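Local coordinates for protein ribulose bisphosphate carboxylase (Pyrococcus horikoshii, PDB 2D69) that probably catalyses, as a form III Rubisco, the magnesium-dependent addition of carbon dioxide and water to ribulose 1,5-bisphosphate in an archaeal AMP degradation pathway, at residues 9-14 and 46-51; 150-155 and 391-396. One frame throughout, in Å; residues are numbered along the deposited sequence.

Contact 1: residues 9-14 and 46-51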
loop_
_atom_site.group_PDB
_atom_site.type_symbol
_atom_site.label_atom_id
_atom_site.label_comp_id
_atom_site.label_asym_id
_atom_site.label_seq_id
_atom_site.Cartn_x
_atom_site.Cartn_y
_atom_site.Cartn_z
ATOM N N GLU A 9 32.106 -34.818 -25.623
ATOM C CA GLU A 9 32.257 -34.995 -24.192
ATOM C C GLU A 9 31.621 -36.339 -23.905
ATOM O O GLU A 9 30.576 -36.665 -24.476
ATOM C CB GLU A 9 31.577 -33.858 -23.452
ATOM C CG GLU A 9 31.720 -33.933 -21.945
ATOM C CD GLU A 9 33.135 -33.674 -21.487
ATOM O OE1 GLU A 9 33.973 -34.578 -21.659
ATOM O OE2 GLU A 9 33.395 -32.571 -20.945
ATOM N N TRP A 10 32.280 -37.150 -23.088
ATOM C CA TRP A 10 31.847 -38.527 -22.850
ATOM C C TRP A 10 31.939 -38.869 -21.364
ATOM O O TRP A 10 32.623 -38.185 -20.606
ATOM C CB TRP A 10 32.655 -39.500 -23.710
ATOM C CG TRP A 10 34.107 -39.610 -23.330
ATOM C CD1 TRP A 10 34.706 -40.652 -22.678
ATOM C CD2 TRP A 10 35.152 -38.639 -23.558
ATOM N NE1 TRP A 10 36.049 -40.402 -22.488
ATOM C CE2 TRP A 10 36.355 -39.176 -23.018
ATOM C CE3 TRP A 10 35.203 -37.379 -24.173
ATOM C CZ2 TRP A 10 37.583 -38.490 -23.066
ATOM C CZ3 TRP A 10 36.422 -36.696 -24.210
ATOM C CH2 TRP A 10 37.597 -37.260 -23.661
ATOM N N TYR A 11 31.249 -39.927 -20.951
ATOM C CA TYR A 11 31.073 -40.220 -19.517
ATOM C C TYR A 11 32.405 -40.413 -18.766
ATOM O O TYR A 11 32.587 -39.889 -17.686
ATOM C CB TYR A 11 30.134 -41.428 -19.315
ATOM C CG TYR A 11 28.768 -41.243 -19.943
ATOM C CD1 TYR A 11 28.302 -42.138 -20.902
ATOM C CD2 TYR A 11 27.961 -40.155 -19.613
ATOM C CE1 TYR A 11 27.034 -41.974 -21.503
ATOM C CE2 TYR A 11 26.692 -39.974 -20.213
ATOM C CZ TYR A 11 26.247 -40.888 -21.164
ATOM O OH TYR A 11 25.016 -40.752 -21.783
ATOM N N LEU A 12 33.358 -41.090 -19.374
ATOM C CA LEU A 12 34.598 -41.425 -18.685
ATOM C C LEU A 12 35.474 -40.177 -18.498
ATOM O O LEU A 12 36.394 -40.162 -17.656
ATOM C CB LEU A 12 35.360 -42.510 -19.457
ATOM C CG LEU A 12 34.781 -43.927 -19.614
ATOM C CD1 LEU A 12 35.680 -44.826 -20.479
ATOM C CD2 LEU A 12 34.571 -44.576 -18.279
ATOM N N ASP A 13 35.182 -39.111 -19.244
ATOM C CA ASP A 13 35.936 -37.885 -19.077
ATOM C C ASP A 13 35.638 -37.206 -17.743
ATOM O O ASP A 13 36.408 -36.377 -17.263
ATOM C CB ASP A 13 35.645 -36.911 -20.191
ATOM C CG ASP A 13 36.698 -35.820 -20.277
ATOM O OD1 ASP A 13 36.326 -34.672 -20.583
ATOM O OD2 ASP A 13 37.921 -36.031 -20.044
ATOM N N PHE A 14 34.515 -37.596 -17.156
ATOM C CA PHE A 14 34.134 -37.137 -15.829
ATOM C C PHE A 14 34.782 -37.932 -14.673
ATOM O O PHE A 14 34.601 -37.593 -13.499
ATOM C CB PHE A 14 32.623 -37.170 -15.731
ATOM C CG PHE A 14 31.943 -36.165 -16.607
ATOM C CD1 PHE A 14 31.522 -34.956 -16.097
ATOM C CD2 PHE A 14 31.682 -36.438 -17.915
ATOM C CE1 PHE A 14 30.858 -34.068 -16.889
ATOM C CE2 PHE A 14 31.057 -35.531 -18.710
ATOM C CZ PHE A 14 30.659 -34.343 -18.208
ATOM N N ILE A 46 26.756 -40.499 -13.634
ATOM C CA ILE A 46 26.252 -39.710 -12.496
ATOM C C ILE A 46 26.836 -38.281 -12.520
ATOM O O ILE A 46 26.101 -37.287 -12.339
ATOM C CB ILE A 46 26.540 -40.398 -11.160
ATOM C CG1 ILE A 46 25.880 -41.778 -11.154
ATOM C CG2 ILE A 46 25.927 -39.549 -10.006
ATOM C CD1 ILE A 46 26.461 -42.754 -10.107
ATOM N N ALA A 47 28.148 -38.186 -12.744
ATOM C CA ALA A 47 28.874 -36.891 -12.651
ATOM C C ALA A 47 28.407 -35.957 -13.777
ATOM O O ALA A 47 28.186 -34.732 -13.627
ATOM C CB ALA A 47 30.382 -37.157 -12.720
ATOM N N SER A 48 28.238 -36.587 -14.921
ATOM C CA SER A 48 27.780 -35.939 -16.133
ATOM C C SER A 48 26.365 -35.327 -16.023
ATOM O O SER A 48 26.141 -34.139 -16.292
ATOM C CB SER A 48 27.755 -37.005 -17.227
ATOM O OG SER A 48 27.350 -36.377 -18.369
ATOM N N GLU A 49 25.409 -36.152 -15.625
ATOM C CA GLU A 49 24.031 -35.766 -15.615
ATOM C C GLU A 49 23.791 -34.766 -14.455
ATOM O O GLU A 49 22.891 -33.934 -14.528
ATOM C CB GLU A 49 23.159 -37.007 -15.539
ATOM C CG GLU A 49 21.660 -36.751 -15.630
ATOM C CD GLU A 49 21.200 -36.313 -17.017
ATOM O OE1 GLU A 49 21.949 -36.569 -18.017
ATOM O OE2 GLU A 49 20.093 -35.704 -17.085
ATOM N N SER A 50 24.611 -34.822 -13.410
ATOM C CA SER A 50 24.504 -33.843 -12.331
ATOM C C SER A 50 25.327 -32.577 -12.611
ATOM O O SER A 50 25.392 -31.712 -11.793
ATOM C CB SER A 50 24.880 -34.444 -10.976
ATOM O OG SER A 50 26.107 -35.166 -10.967
ATOM N N SER A 51 25.987 -32.486 -13.756
ATOM C CA SER A 51 26.789 -31.308 -14.067
ATOM C C SER A 51 26.455 -30.819 -15.469
ATOM O O SER A 51 25.362 -30.349 -15.645
ATOM C CB SER A 51 28.303 -31.567 -13.846
ATOM O OG SER A 51 28.873 -32.453 -14.801
#

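Contact 2: residues 150-155 and 391-396. With SO4 (sulfate ion), chain H.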
loop_
_atom_site.group_PDB
_atom_site.type_symbol
_atom_site.label_atom_id
_atom_site.label_comp_id
_atom_site.label_asym_id
_atom_site.label_seq_id
_atom_site.Cartn_x
_atom_site.Cartn_y
_atom_site.Cartn_z
ATOM N N LYS A 150 16.270 -26.772 30.904
ATOM C CA LYS A 150 17.719 -26.628 30.657
ATOM C C LYS A 150 18.485 -27.928 30.346
ATOM O O LYS A 150 19.452 -27.919 29.577
ATOM C CB LYS A 150 18.429 -25.707 31.664
ATOM C CG LYS A 150 18.445 -26.150 33.108
ATOM C CD LYS A 150 18.716 -24.938 34.124
ATOM C CE LYS A 150 17.962 -25.220 35.508
ATOM N NZ LYS A 150 18.257 -24.292 36.691
ATOM N N ASP A 151 18.006 -29.048 30.844
ATOM C CA ASP A 151 18.780 -30.297 30.758
ATOM C C ASP A 151 17.992 -31.527 30.205
ATOM O O ASP A 151 18.499 -32.257 29.310
ATOM C CB ASP A 151 19.365 -30.632 32.138
ATOM C CG ASP A 151 20.381 -31.773 32.065
ATOM O OD1 ASP A 151 21.347 -31.637 31.247
ATOM O OD2 ASP A 151 20.282 -32.843 32.745
ATOM N N ARG A 152 16.784 -31.758 30.721
ATOM C CA ARG A 152 16.032 -32.977 30.382
ATOM C C ARG A 152 15.520 -32.935 28.961
ATOM O O ARG A 152 15.347 -31.850 28.429
ATOM C CB ARG A 152 14.877 -33.201 31.358
ATOM C CG ARG A 152 13.757 -32.176 31.259
ATOM C CD ARG A 152 12.512 -32.630 31.994
ATOM N NE ARG A 152 11.531 -31.537 32.022
ATOM C CZ ARG A 152 10.660 -31.299 31.082
ATOM N NH1 ARG A 152 10.613 -32.078 30.025
ATOM N NH2 ARG A 152 9.835 -30.273 31.170
ATOM N N PRO A 153 15.272 -34.081 28.328
ATOM C CA PRO A 153 14.570 -34.074 27.042
ATOM C C PRO A 153 13.186 -33.429 27.207
ATOM O O PRO A 153 12.583 -33.411 28.273
ATOM C CB PRO A 153 14.460 -35.554 26.651
ATOM C CG PRO A 153 14.831 -36.318 27.827
ATOM C CD PRO A 153 15.608 -35.432 28.776
ATOM N N LEU A 154 12.690 -32.886 26.123
ATOM C CA LEU A 154 11.332 -32.339 26.100
ATOM C C LEU A 154 10.388 -33.471 25.740
ATOM O O LEU A 154 10.806 -34.453 25.126
ATOM C CB LEU A 154 11.223 -31.221 25.067
ATOM C CG LEU A 154 11.903 -29.883 25.386
ATOM C CD1 LEU A 154 11.949 -29.012 24.115
ATOM C CD2 LEU A 154 11.129 -29.151 26.425
ATOM N N THR A 155 9.138 -33.342 26.192
ATOM C CA THR A 155 8.084 -34.285 25.853
ATOM C C THR A 155 7.000 -33.705 24.945
ATOM O O THR A 155 6.696 -32.507 24.963
ATOM C CB THR A 155 7.441 -34.825 27.080
ATOM O OG1 THR A 155 6.799 -33.764 27.790
ATOM C CG2 THR A 155 8.457 -35.445 28.016
ATOM N N ASP A 391 7.840 -38.413 35.011
ATOM C CA ASP A 391 8.492 -38.979 36.181
ATOM C C ASP A 391 9.536 -39.985 35.755
ATOM O O ASP A 391 10.607 -40.054 36.355
ATOM C CB ASP A 391 7.492 -39.662 37.066
ATOM C CG ASP A 391 6.644 -38.685 37.863
ATOM O OD1 ASP A 391 6.958 -37.466 37.977
ATOM O OD2 ASP A 391 5.640 -39.069 38.437
ATOM N N ALA A 392 9.254 -40.761 34.713
ATOM C CA ALA A 392 10.242 -41.707 34.232
ATOM C C ALA A 392 11.477 -40.984 33.690
ATOM O O ALA A 392 12.572 -41.478 33.854
ATOM C CB ALA A 392 9.653 -42.658 33.183
ATOM N N ILE A 393 11.302 -39.833 33.040
ATOM C CA ILE A 393 12.430 -39.050 32.523
ATOM C C ILE A 393 13.226 -38.436 33.696
ATOM O O ILE A 393 14.448 -38.492 33.708
ATOM C CB ILE A 393 11.940 -37.962 31.524
ATOM C CG1 ILE A 393 11.444 -38.611 30.225
ATOM C CG2 ILE A 393 13.026 -36.980 31.210
ATOM C CD1 ILE A 393 10.471 -37.751 29.472
ATOM N N ASP A 394 12.550 -37.921 34.720
ATOM C CA ASP A 394 13.276 -37.364 35.863
ATOM C C ASP A 394 14.126 -38.465 36.512
ATOM O O ASP A 394 15.259 -38.217 36.873
ATOM C CB ASP A 394 12.328 -36.769 36.887
ATOM C CG ASP A 394 11.725 -35.471 36.446
ATOM O OD1 ASP A 394 12.277 -34.794 35.560
ATOM O OD2 ASP A 394 10.683 -35.051 36.970
ATOM N N ALA A 395 13.580 -39.681 36.630
ATOM C CA ALA A 395 14.314 -40.822 37.147
ATOM C C ALA A 395 15.492 -41.232 36.253
ATOM O O ALA A 395 16.586 -41.464 36.744
ATOM C CB ALA A 395 13.377 -42.008 37.376
ATOM N N ALA A 396 15.270 -41.385 34.959
ATOM C CA ALA A 396 16.367 -41.733 34.073
ATOM C C ALA A 396 17.528 -40.726 34.279
ATOM O O ALA A 396 18.660 -41.115 34.431
ATOM C CB ALA A 396 15.902 -41.743 32.612
HETATM S S SO4 H . 14.214 -28.359 34.006
HETATM O O1 SO4 H . 14.158 -26.947 33.619
HETATM O O2 SO4 H . 15.162 -29.084 33.146
HETATM O O3 SO4 H . 14.712 -28.388 35.380
HETATM O O4 SO4 H . 12.881 -28.979 33.957
#

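Contact 1: residues 9-14 and 46-51
F14 and Y11 set their rings against the end of helix 39-49 through the same choice of first torsion: in each, CG lies anti to the carbonyl carbon and beside the backbone N (chi1 -68° in F14). The contact belongs to the N-terminal domain of the Rubisco large chain, where a short 3-10 turn, 11-14, packs on a helix whose far side, through I46, lies on strands 26-34 and 81-88 of the domain's mixed sheet. It illustrates how one aromatic ring can pack on helix backbone as well as on side chains. S48 CA stands over a face of the F14 ring in a CH-pi contact, 3.8 Å from the ring centroid and 14° off the ring normal. The ring's CE2 and CZ reach the S48 side chain, while at its root F14 CB meets A47 CB at 3.8 Å. Y11 approaches differently, presenting its edge: its CD2 lies 4.0 Å from S48 CB, which sits near the plane of the ring, so S48 is held between a face and an edge. Where the helix ends, S50 N and S50 OG grip I46 O from opposite faces of the carbonyl plane. Beyond the segments, the F14 backbone bonds to V72, and E49 of the same helix packs on E189 of a second subunit. One turn past A47, S51 OG bonds to A47 O at 2.7 Å, its oxygen tilted 31° from the carbonyl plane, and this same hydroxyl oxygen lies 3.3 Å from F14 CE1.

Contact 2: residues 150-155 and 391-396
The backbones come closest where R152 faces I393, with 7.4 Å between their CA atoms; from R152 onward the chain is extended into strand 154-157, after a bend at K150 and D151, while 391-396 form part of helix 382-398. I393 fills most of the interval, and its two branches divide the work. CG2, anti to the backbone N, slides along the P153 ring, 3.9 Å from both CG and CD of that proline, and also meets R152 CB. CD1, at the end of the other branch, crosses to T155 CG2 at 3.4 Å, tighter than a usual contact between carbons. This exemplifies helix-on-strand packing in an alpha/beta barrel: the strand is the first of eight in the catalytic domain, and the helix comes after the last, 368-370, and the short helix 372-376, beside the seam where the barrel closes. T155 is about 7 Å, side chain to side chain, from A371, a predicted substrate-binding residue. R152 carries the polar edge. From CG to NE its chain is extended, passing D394 with CD 4.2 Å from OD1 and the guanidinium and carboxylate planes 72° apart. Its main polar partner is D183, in a salt bridge from NH1, an atom that also bonds weakly to P153 O. Cutting this side chain back to an alanine is likely to leave D183 without this charged mate. A sulfate, probably from the crystallisation liquor, is held loosely at this edge: R152 NE bonds weakly to its O4 at 3.5 Å, and K150 N, also weakly, to O1 and O2.

From the N terminus, strand 7-9 leads into contact 1, which closes a loop of modest length: the 31 residues between 9-14 and 46-51 include strand 26-34 and the start of helix 39-49. The chain then completes the N-terminal domain and enters the catalytic domain before contact 2 opens. That second closure is far longer, its 235 intervening residues carrying the chain around the barrel until helix 382-398 returns to the first strand. The contacts neither nest nor cross, but follow in series. Their centres lie 51 Å apart, on opposite sides of the chain's centre; contact 1 joins the segment after strand 7-9 to helix 39-49, contact 2 the barrel's first strand to a late helix.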